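Local coordinates for enoyl-CoA hydratase (Geobacillus kaustophilus, PDB 2PPY), which probably catalyses the reversible addition of water to the double bond of enoyl-CoA thioesters, a step of fatty-acid beta-oxidation, at residues A[42-45]-A[46-50]; A[192-195]-A[196-200]; A[236-239]-A[240-243]. All blocks are in the same frame, centred on the assembly; numbering follows the deposited sequence.

Contact 1. Residues A[42-45]-A[46-50]; sequences AAID and DIRFD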
ATOM      1  N   ALA A  42      28.052  -1.813 -12.318  1.00 20.85           N
ATOM      2  CA  ALA A  42      28.772  -0.774 -13.055  1.00 20.91           C
ATOM      3  C   ALA A  42      28.246  -0.656 -14.483  1.00 17.46           C
ATOM      4  O   ALA A  42      28.131   0.447 -15.019  1.00 21.35           O
ATOM      5  CB  ALA A  42      30.265  -1.081 -13.074  1.00 13.70           C
ATOM      6  N   ALA A  43      27.931  -1.795 -15.094  1.00 15.73           N
ATOM      7  CA  ALA A  43      27.412  -1.811 -16.458  1.00 16.65           C
ATOM      8  C   ALA A  43      26.073  -1.083 -16.499  1.00 20.43           C
ATOM      9  O   ALA A  43      25.793  -0.309 -17.418  1.00 22.39           O
ATOM     10  CB  ALA A  43      27.243  -3.245 -16.933  1.00 21.12           C
ATOM     11  N   ILE A  44      25.246  -1.338 -15.490  1.00 20.76           N
ATOM     12  CA  ILE A  44      23.944  -0.692 -15.401  1.00 18.98           C
ATOM     13  C   ILE A  44      24.121   0.822 -15.292  1.00 19.82           C
ATOM     14  O   ILE A  44      23.499   1.579 -16.044  1.00 22.01           O
ATOM     15  CB  ILE A  44      23.148  -1.214 -14.184  1.00 17.33           C
ATOM     16  CG1 ILE A  44      22.848  -2.706 -14.375  1.00 18.88           C
ATOM     17  CG2 ILE A  44      21.858  -0.433 -14.031  1.00 15.76           C
ATOM     18  CD1 ILE A  44      22.107  -3.349 -13.229  1.00 18.06           C
ATOM     19  N   ASP A  45      24.975   1.263 -14.368  1.00 14.96           N
ATOM     20  CA  ASP A  45      25.216   2.696 -14.198  1.00 21.87           C
ATOM     21  C   ASP A  45      25.753   3.307 -15.489  1.00 23.14           C
ATOM     22  O   ASP A  45      25.297   4.365 -15.924  1.00 29.03           O
ATOM     23  CB  ASP A  45      26.208   2.962 -13.059  1.00 20.79           C
ATOM     24  CG  ASP A  45      25.602   2.740 -11.691  1.00 23.22           C
ATOM     25  OD1 ASP A  45      24.369   2.874 -11.557  1.00 24.73           O
ATOM     26  OD2 ASP A  45      26.359   2.449 -10.742  1.00 21.57           O
ATOM     27  N   ASP A  46      26.724   2.634 -16.099  1.00 20.36           N
ATOM     28  CA  ASP A  46      27.303   3.115 -17.347  1.00 23.89           C
ATOM     29  C   ASP A  46      26.231   3.294 -18.412  1.00 23.19           C
ATOM     30  O   ASP A  46      26.132   4.349 -19.036  1.00 24.74           O
ATOM     31  CB  ASP A  46      28.344   2.133 -17.876  1.00 25.86           C
ATOM     32  CG  ASP A  46      28.871   2.537 -19.240  1.00 32.26           C
ATOM     33  OD1 ASP A  46      29.613   3.537 -19.313  1.00 38.96           O
ATOM     34  OD2 ASP A  46      28.531   1.866 -20.239  1.00 30.12           O
ATOM     35  N   ILE A  47      25.436   2.250 -18.619  1.00 25.15           N
ATOM     36  CA  ILE A  47      24.379   2.279 -19.616  1.00 17.82           C
ATOM     37  C   ILE A  47      23.346   3.367 -19.343  1.00 21.69           C
ATOM     38  O   ILE A  47      22.843   3.994 -20.279  1.00 16.18           O
ATOM     39  CB  ILE A  47      23.691   0.901 -19.722  1.00 22.73           C
ATOM     40  CG1 ILE A  47      24.707  -0.133 -20.226  1.00 23.52           C
ATOM     41  CG2 ILE A  47      22.500   0.977 -20.668  1.00 22.47           C
ATOM     42  CD1 ILE A  47      24.219  -1.562 -20.216  1.00 21.29           C
ATOM     43  N   ARG A  48      23.037   3.595 -18.065  1.00 22.36           N
ATOM     44  CA  ARG A  48      22.072   4.624 -17.681  1.00 18.75           C
ATOM     45  C   ARG A  48      22.537   5.999 -18.144  1.00 19.57           C
ATOM     46  O   ARG A  48      21.758   6.782 -18.679  1.00 23.58           O
ATOM     47  CB  ARG A  48      21.903   4.678 -16.159  1.00 16.47           C
ATOM     48  CG  ARG A  48      20.934   3.692 -15.542  1.00 19.92           C
ATOM     49  CD  ARG A  48      20.986   3.858 -14.028  1.00 24.20           C
ATOM     50  NE  ARG A  48      19.933   3.142 -13.314  1.00 18.69           N
ATOM     51  CZ  ARG A  48      19.708   3.281 -12.012  1.00 21.24           C
ATOM     52  NH1 ARG A  48      20.464   4.105 -11.296  1.00 19.52           N
ATOM     53  NH2 ARG A  48      18.729   2.610 -11.424  1.00 23.03           N
ATOM     54  N   PHE A  49      23.813   6.293 -17.918  1.00 18.47           N
ATOM     55  CA  PHE A  49      24.371   7.584 -18.288  1.00 24.90           C
ATOM     56  C   PHE A  49      24.701   7.694 -19.770  1.00 29.04           C
ATOM     57  O   PHE A  49      25.309   8.671 -20.203  1.00 34.39           O
ATOM     58  CB  PHE A  49      25.614   7.873 -17.439  1.00 24.69           C
ATOM     59  CG  PHE A  49      25.298   8.401 -16.067  1.00 22.99           C
ATOM     60  CD1 PHE A  49      25.229   9.774 -15.833  1.00 28.70           C
ATOM     61  CD2 PHE A  49      25.055   7.531 -15.009  1.00 28.43           C
ATOM     62  CE1 PHE A  49      24.927  10.272 -14.568  1.00 24.69           C
ATOM     63  CE2 PHE A  49      24.751   8.019 -13.739  1.00 26.39           C
ATOM     64  CZ  PHE A  49      24.688   9.393 -13.519  1.00 28.71           C
ATOM     65  N   ASP A  50      24.299   6.692 -20.546  1.00 28.38           N
ATOM     66  CA  ASP A  50      24.540   6.692 -21.986  1.00 27.61           C
ATOM     67  C   ASP A  50      23.200   6.870 -22.697  1.00 27.59           C
ATOM     68  O   ASP A  50      22.495   5.899 -22.951  1.00 31.49           O
ATOM     69  CB  ASP A  50      25.178   5.373 -22.420  1.00 26.55           C
ATOM     70  CG  ASP A  50      25.640   5.397 -23.868  1.00 24.01           C
ATOM     71  OD1 ASP A  50      25.136   6.236 -24.642  1.00 25.15           O
ATOM     72  OD2 ASP A  50      26.497   4.565 -24.233  1.00 28.26           O
TER
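Arg48 sets off beside its own backbone N (chi1 -84°) and then runs extended to NE, which carries its guanidinium back past Ile44 and Asp45, while Asp45, with CG likewise beside its backbone N (chi1 -73°), sends its carboxylate out in the same direction. Both belong to the last turns of helix 34-48, the connection of the beta-alpha-beta unit in which strands 19-24 and 55-60 lie parallel in the crotonase-type core. Asp45 OD1 stays 4.1 Å from Arg48 NH1, and the two flat groups are turned 52° apart; the oxygen lies well out of the guanidinium plane, so any attraction is probably electrostatic, with no N-H directed at the oxygen. Each charge has a firmer partner elsewhere: Asp45 forms a salt bridge with Lys96, and Arg48 NH1 one with Glu92 of a second subunit. Arg48 NE and NH2 are hydrogen-bonded to Ser100 OG and Lys96 O respectively, which should fix the plane of the guanidinium. Alongside, Ile44 CG2 comes within 4.1 Å of Arg48 NE, the two side chains crossing at a slant. On another side of the helix, Ile47 lays CG1 against Ala43 O, the carbonyl that accepts the bond from Ile47 N at 2.8 Å, and packs on Ala20 and Ile22 of strand 19-24. Asp46 turns instead to Lys15, with which it forms a salt bridge. The helical geometry lapses at Phe49, whose N still donates to Asp45 O at 3.1 Å; the same oxygen lies at the edge of the Phe49 ring, 3.3 Å from CD2.

Contact 2. Residues A[192-195]-A[196-200]; sequences ETRE and RTREY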
ATOM      1  N   GLU A 192      17.526 -19.804 -33.042  1.00 30.23           N
ATOM      2  CA  GLU A 192      17.078 -18.485 -33.477  1.00 30.88           C
ATOM      3  C   GLU A 192      16.822 -17.541 -32.304  1.00 28.33           C
ATOM      4  O   GLU A 192      16.402 -16.398 -32.496  1.00 25.31           O
ATOM      5  CB  GLU A 192      15.794 -18.627 -34.292  1.00 33.73           C
ATOM      6  CG  GLU A 192      15.928 -19.514 -35.517  1.00 41.14           C
ATOM      7  CD  GLU A 192      14.584 -19.942 -36.069  1.00 41.84           C
ATOM      8  OE1 GLU A 192      13.726 -19.061 -36.302  1.00 35.70           O
ATOM      9  OE2 GLU A 192      14.390 -21.160 -36.271  1.00 44.04           O
ATOM     10  N   THR A 193      17.089 -18.014 -31.092  1.00 28.21           N
ATOM     11  CA  THR A 193      16.843 -17.220 -29.892  1.00 25.79           C
ATOM     12  C   THR A 193      17.513 -15.852 -29.883  1.00 26.87           C
ATOM     13  O   THR A 193      16.847 -14.834 -29.677  1.00 24.84           O
ATOM     14  CB  THR A 193      17.246 -18.006 -28.635  1.00 26.34           C
ATOM     15  OG1 THR A 193      16.496 -19.223 -28.587  1.00 19.47           O
ATOM     16  CG2 THR A 193      16.954 -17.200 -27.376  1.00 24.11           C
ATOM     17  N   ARG A 194      18.824 -15.822 -30.102  1.00 25.97           N
ATOM     18  CA  ARG A 194      19.553 -14.560 -30.119  1.00 26.89           C
ATOM     19  C   ARG A 194      19.079 -13.681 -31.261  1.00 30.83           C
ATOM     20  O   ARG A 194      18.916 -12.468 -31.111  1.00 26.94           O
ATOM     21  CB  ARG A 194      21.054 -14.805 -30.276  1.00 28.55           C
ATOM     22  CG  ARG A 194      21.719 -15.385 -29.058  1.00 26.82           C
ATOM     23  CD  ARG A 194      23.210 -15.149 -29.113  1.00 25.03           C
ATOM     24  NE  ARG A 194      23.872 -15.622 -27.903  1.00 25.15           N
ATOM     25  CZ  ARG A 194      25.139 -15.369 -27.603  1.00 29.41           C
ATOM     26  NH1 ARG A 194      25.886 -14.643 -28.429  1.00 28.91           N
ATOM     27  NH2 ARG A 194      25.655 -15.832 -26.473  1.00 30.76           N
ATOM     28  N   GLU A 195      18.865 -14.313 -32.408  1.00 34.42           N
ATOM     29  CA  GLU A 195      18.413 -13.628 -33.606  1.00 37.51           C
ATOM     30  C   GLU A 195      17.079 -12.924 -33.375  1.00 33.64           C
ATOM     31  O   GLU A 195      16.959 -11.720 -33.589  1.00 35.89           O
ATOM     32  CB  GLU A 195      18.270 -14.636 -34.748  1.00 49.72           C
ATOM     33  CG  GLU A 195      17.990 -14.022 -36.108  1.00 70.32           C
ATOM     34  CD  GLU A 195      17.659 -15.069 -37.157  1.00 83.52           C
ATOM     35  OE1 GLU A 195      17.972 -16.258 -36.934  1.00 89.84           O
ATOM     36  OE2 GLU A 195      17.095 -14.702 -38.210  1.00 93.48           O
ATOM     37  N   ARG A 196      16.079 -13.676 -32.933  1.00 27.49           N
ATOM     38  CA  ARG A 196      14.759 -13.106 -32.704  1.00 24.42           C
ATOM     39  C   ARG A 196      14.719 -12.121 -31.533  1.00 22.44           C
ATOM     40  O   ARG A 196      13.935 -11.175 -31.546  1.00 23.87           O
ATOM     41  CB  ARG A 196      13.739 -14.233 -32.526  1.00 26.32           C
ATOM     42  CG  ARG A 196      13.697 -15.167 -33.740  1.00 31.33           C
ATOM     43  CD  ARG A 196      12.528 -16.126 -33.698  1.00 38.25           C
ATOM     44  NE  ARG A 196      11.258 -15.411 -33.645  1.00 47.84           N
ATOM     45  CZ  ARG A 196      10.071 -16.005 -33.612  1.00 50.18           C
ATOM     46  NH1 ARG A 196       9.992 -17.330 -33.635  1.00 51.22           N
ATOM     47  NH2 ARG A 196       8.964 -15.276 -33.545  1.00 51.15           N
ATOM     48  N   THR A 197      15.565 -12.334 -30.527  1.00 16.57           N
ATOM     49  CA  THR A 197      15.619 -11.414 -29.393  1.00 18.84           C
ATOM     50  C   THR A 197      16.155 -10.078 -29.902  1.00 20.02           C
ATOM     51  O   THR A 197      15.596  -9.018 -29.603  1.00 18.67           O
ATOM     52  CB  THR A 197      16.555 -11.930 -28.273  1.00 17.73           C
ATOM     53  OG1 THR A 197      16.022 -13.140 -27.722  1.00 20.02           O
ATOM     54  CG2 THR A 197      16.687 -10.889 -27.161  1.00 15.78           C
ATOM     55  N   ARG A 198      17.241 -10.134 -30.676  1.00 23.84           N
ATOM     56  CA  ARG A 198      17.851  -8.928 -31.239  1.00 22.70           C
ATOM     57  C   ARG A 198      16.893  -8.220 -32.186  1.00 22.31           C
ATOM     58  O   ARG A 198      16.874  -6.991 -32.260  1.00 25.96           O
ATOM     59  CB  ARG A 198      19.144  -9.279 -31.984  1.00 22.76           C
ATOM     60  CG  ARG A 198      20.344  -9.456 -31.071  1.00 25.80           C
ATOM     61  CD  ARG A 198      21.475 -10.209 -31.744  1.00 24.41           C
ATOM     62  NE  ARG A 198      22.628 -10.325 -30.858  1.00 23.53           N
ATOM     63  CZ  ARG A 198      23.552 -11.278 -30.949  1.00 26.41           C
ATOM     64  NH1 ARG A 198      23.459 -12.208 -31.891  1.00 24.69           N
ATOM     65  NH2 ARG A 198      24.565 -11.304 -30.092  1.00 23.24           N
ATOM     66  N   GLU A 199      16.101  -9.004 -32.910  1.00 23.33           N
ATOM     67  CA  GLU A 199      15.129  -8.451 -33.846  1.00 29.44           C
ATOM     68  C   GLU A 199      14.074  -7.656 -33.079  1.00 26.54           C
ATOM     69  O   GLU A 199      13.644  -6.593 -33.523  1.00 26.51           O
ATOM     70  CB  GLU A 199      14.467  -9.580 -34.637  1.00 35.70           C
ATOM     71  CG  GLU A 199      13.422  -9.124 -35.635  1.00 55.20           C
ATOM     72  CD  GLU A 199      12.880 -10.275 -36.463  1.00 67.86           C
ATOM     73  OE1 GLU A 199      13.683 -10.927 -37.165  1.00 74.12           O
ATOM     74  OE2 GLU A 199      11.655 -10.529 -36.411  1.00 71.59           O
ATOM     75  N   TYR A 200      13.672  -8.175 -31.922  1.00 28.07           N
ATOM     76  CA  TYR A 200      12.679  -7.514 -31.080  1.00 24.15           C
ATOM     77  C   TYR A 200      13.264  -6.214 -30.553  1.00 20.40           C
ATOM     78  O   TYR A 200      12.616  -5.168 -30.600  1.00 25.99           O
ATOM     79  CB  TYR A 200      12.289  -8.436 -29.920  1.00 21.18           C
ATOM     80  CG  TYR A 200      11.213  -7.904 -28.994  1.00 19.19           C
ATOM     81  CD1 TYR A 200      11.509  -6.955 -28.014  1.00 16.65           C
ATOM     82  CD2 TYR A 200       9.905  -8.389 -29.066  1.00 18.64           C
ATOM     83  CE1 TYR A 200      10.527  -6.506 -27.118  1.00 13.61           C
ATOM     84  CE2 TYR A 200       8.916  -7.946 -28.178  1.00 17.62           C
ATOM     85  CZ  TYR A 200       9.238  -7.007 -27.205  1.00 19.85           C
ATOM     86  OH  TYR A 200       8.280  -6.587 -26.305  1.00 15.25           O
TER
HETATM   87  O   HOH W   1      25.472 -14.201 -31.431  1.00 29.45           O
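Thr197 packs tightly against the preceding turn, its OG1 donating to Thr193 O over only 2.7 Å. Its backbone N donates to the same oxygen at 2.9 Å, so two bonds grip this carbonyl, one from each face of its plane; the hydroxyl stands 37° out of that plane. With OG1 placed beside its own backbone N (chi1 -65°), Thr197 can turn its hydroxyl back along the helix and satisfy it despite burial. Thr193 and Thr197 run side by side, pointing the same way, and both rest on Cys107. This is the buried face of helix 193-205, which follows strand 186-188 and packs on the mixed sheet of the crotonase-type core. Arg194 and Arg198 extend together along another side, their guanidinium planes nearly perpendicular at 88°. Arg194 CB sits over one face of the Arg198 group, 3.9 Å from NH1, and a water accepts from Arg194 NH1 at 3.1 Å and from Arg198 NH1 at 2.9 Å. Salt bridges of Arg194 with Glu109 and Asp61, and of Arg198 with Glu21, probably offset their like charges. The solvent side is looser: exposed Arg196 slants across Glu192, Arg196 CG lying 4.1 Å from Glu192 CB, while Glu192 OE1 and Arg196 NH1 remain 4.9 Å apart.

Contact 3. Residues A[236-239]-A[240-243]; sequences ELQN and LLFR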
ATOM      1  N   GLU A 236       2.121  11.943 -15.478  1.00 20.70           N
ATOM      2  CA  GLU A 236       3.288  12.814 -15.510  1.00 19.43           C
ATOM      3  C   GLU A 236       4.250  12.320 -16.581  1.00 23.14           C
ATOM      4  O   GLU A 236       4.899  13.118 -17.264  1.00 17.85           O
ATOM      5  CB  GLU A 236       3.988  12.841 -14.148  1.00 25.84           C
ATOM      6  CG  GLU A 236       3.149  13.437 -13.027  1.00 28.71           C
ATOM      7  CD  GLU A 236       2.439  14.725 -13.438  1.00 37.50           C
ATOM      8  OE1 GLU A 236       3.100  15.634 -13.990  1.00 30.22           O
ATOM      9  OE2 GLU A 236       1.215  14.825 -13.202  1.00 35.79           O
ATOM     10  N   LEU A 237       4.342  11.000 -16.726  1.00 18.96           N
ATOM     11  CA  LEU A 237       5.205  10.411 -17.738  1.00 22.70           C
ATOM     12  C   LEU A 237       4.644  10.783 -19.108  1.00 26.17           C
ATOM     13  O   LEU A 237       5.398  11.042 -20.050  1.00 24.89           O
ATOM     14  CB  LEU A 237       5.257   8.891 -17.575  1.00 17.98           C
ATOM     15  CG  LEU A 237       6.122   8.387 -16.414  1.00 23.11           C
ATOM     16  CD1 LEU A 237       5.677   6.999 -15.996  1.00 23.86           C
ATOM     17  CD2 LEU A 237       7.593   8.392 -16.827  1.00 19.55           C
ATOM     18  N   GLN A 238       3.316  10.818 -19.208  1.00 24.76           N
ATOM     19  CA  GLN A 238       2.649  11.183 -20.454  1.00 25.02           C
ATOM     20  C   GLN A 238       2.873  12.672 -20.723  1.00 24.62           C
ATOM     21  O   GLN A 238       3.018  13.089 -21.871  1.00 24.15           O
ATOM     22  CB  GLN A 238       1.150  10.902 -20.365  1.00 23.46           C
ATOM     23  CG  GLN A 238       0.360  11.272 -21.626  1.00 22.96           C
ATOM     24  CD  GLN A 238       0.474  10.232 -22.725  1.00 23.92           C
ATOM     25  OE1 GLN A 238       1.568   9.922 -23.193  1.00 22.97           O
ATOM     26  NE2 GLN A 238      -0.666   9.688 -23.144  1.00 20.02           N
ATOM     27  N   ASN A 239       2.893  13.471 -19.661  1.00 21.61           N
ATOM     28  CA  ASN A 239       3.120  14.903 -19.810  1.00 25.13           C
ATOM     29  C   ASN A 239       4.474  15.104 -20.485  1.00 29.02           C
ATOM     30  O   ASN A 239       4.601  15.893 -21.418  1.00 27.33           O
ATOM     31  CB  ASN A 239       3.104  15.598 -18.446  1.00 19.92           C
ATOM     32  CG  ASN A 239       1.698  15.921 -17.968  1.00 21.77           C
ATOM     33  OD1 ASN A 239       1.475  16.161 -16.781  1.00 20.83           O
ATOM     34  ND2 ASN A 239       0.745  15.941 -18.891  1.00 16.59           N
ATOM     35  N   LEU A 240       5.483  14.379 -20.015  1.00 25.67           N
ATOM     36  CA  LEU A 240       6.818  14.478 -20.591  1.00 26.60           C
ATOM     37  C   LEU A 240       6.789  14.102 -22.071  1.00 27.75           C
ATOM     38  O   LEU A 240       7.487  14.706 -22.885  1.00 25.94           O
ATOM     39  CB  LEU A 240       7.787  13.566 -19.834  1.00 21.23           C
ATOM     40  CG  LEU A 240       8.220  14.120 -18.476  1.00 15.64           C
ATOM     41  CD1 LEU A 240       8.719  13.008 -17.577  1.00 18.04           C
ATOM     42  CD2 LEU A 240       9.301  15.163 -18.704  1.00 14.96           C
ATOM     43  N   LEU A 241       5.972  13.110 -22.413  1.00 25.29           N
ATOM     44  CA  LEU A 241       5.854  12.661 -23.796  1.00 25.28           C
ATOM     45  C   LEU A 241       5.124  13.677 -24.673  1.00 28.97           C
ATOM     46  O   LEU A 241       5.457  13.830 -25.847  1.00 33.14           O
ATOM     47  CB  LEU A 241       5.141  11.306 -23.852  1.00 22.59           C
ATOM     48  CG  LEU A 241       6.000  10.037 -23.964  1.00 23.33           C
ATOM     49  CD1 LEU A 241       7.360  10.221 -23.306  1.00 22.33           C
ATOM     50  CD2 LEU A 241       5.244   8.879 -23.346  1.00 14.22           C
ATOM     51  N   PHE A 242       4.136  14.369 -24.110  1.00 27.23           N
ATOM     52  CA  PHE A 242       3.399  15.370 -24.875  1.00 27.97           C
ATOM     53  C   PHE A 242       4.309  16.540 -25.188  1.00 28.34           C
ATOM     54  O   PHE A 242       4.079  17.267 -26.152  1.00 29.98           O
ATOM     55  CB  PHE A 242       2.179  15.898 -24.107  1.00 27.08           C
ATOM     56  CG  PHE A 242       0.978  14.994 -24.162  1.00 30.06           C
ATOM     57  CD1 PHE A 242       0.674  14.283 -25.318  1.00 32.65           C
ATOM     58  CD2 PHE A 242       0.129  14.886 -23.069  1.00 25.92           C
ATOM     59  CE1 PHE A 242      -0.457  13.474 -25.381  1.00 27.72           C
ATOM     60  CE2 PHE A 242      -1.005  14.081 -23.123  1.00 25.96           C
ATOM     61  CZ  PHE A 242      -1.297  13.376 -24.283  1.00 26.84           C
ATOM     62  N   ARG A 243       5.339  16.723 -24.368  1.00 27.43           N
ATOM     63  CA  ARG A 243       6.280  17.818 -24.568  1.00 29.52           C
ATOM     64  C   ARG A 243       7.517  17.429 -25.375  1.00 31.06           C
ATOM     65  O   ARG A 243       8.392  18.264 -25.599  1.00 34.74           O
ATOM     66  CB  ARG A 243       6.733  18.400 -23.223  1.00 30.09           C
ATOM     67  CG  ARG A 243       5.722  19.307 -22.528  1.00 30.60           C
ATOM     68  CD  ARG A 243       4.648  18.516 -21.803  1.00 41.18           C
ATOM     69  NE  ARG A 243       3.697  19.370 -21.097  1.00 38.11           N
ATOM     70  CZ  ARG A 243       4.040  20.304 -20.218  1.00 33.66           C
ATOM     71  NH1 ARG A 243       5.317  20.512 -19.930  1.00 35.51           N
ATOM     72  NH2 ARG A 243       3.105  21.035 -19.631  1.00 38.30           N
TER
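Gln238 lays its CG over one face of the Phe242 ring, a CH-pi contact of 3.9 Å to the ring centroid and 30° off the normal. The nearest ring carbon is CE2, 3.5 Å from that CG, and Gln238 CD follows above the plane toward the rim, the amide inclined to the ring. Gln238 leaves with CG opposite its backbone N (chi1 179°) and bends at chi2 (80°), which brings the amide forward over the next turn. There OE1 meets Leu241 CD2 at 3.8 Å, the two side chains crossing at about a right angle. In the backbone, Phe242 N donates to Gln238 O over 2.8 Å, and the longer bond from Leu241 N to Leu237 O spans 3.2 Å. These i to i+4 bonds belong to the closing turns of helix 227-242, one of the C-terminal helices of the crotonase-type subunit, and here nearly every side chain is buried at subunit interfaces. Leu145 O of a third subunit accepts from Gln238 NE2 and so helps hold the amide, while Lys83 of that subunit packs on Phe242. Leu237 and Leu240 turn to helix 209-222 of their own chain, touching Ala218 and Tyr210 respectively. Both also pack on Glu236 of a fourth subunit.

Overall arrangement
The three contacts follow one another along the chain without overlap, each a local stretch of a different helix: 34-48, 193-205 and 227-242. Contacts 1 and 2 both pack on the mixed seven-stranded sheet of the core; their centres are about 23 Å apart, with nearest atoms about 14 Å from each other. Contact 3 lies farther out, about 25 Å from the centre of the chain, its centre about 24 Å from that of contact 1 and about 31 Å from that of contact 2. Contact 1 reaches one neighbouring subunit through Arg48 and Phe49, and contact 2 another through Tyr200, whereas contact 3 packs against two, consistent with a part in holding the six-chain assembly together.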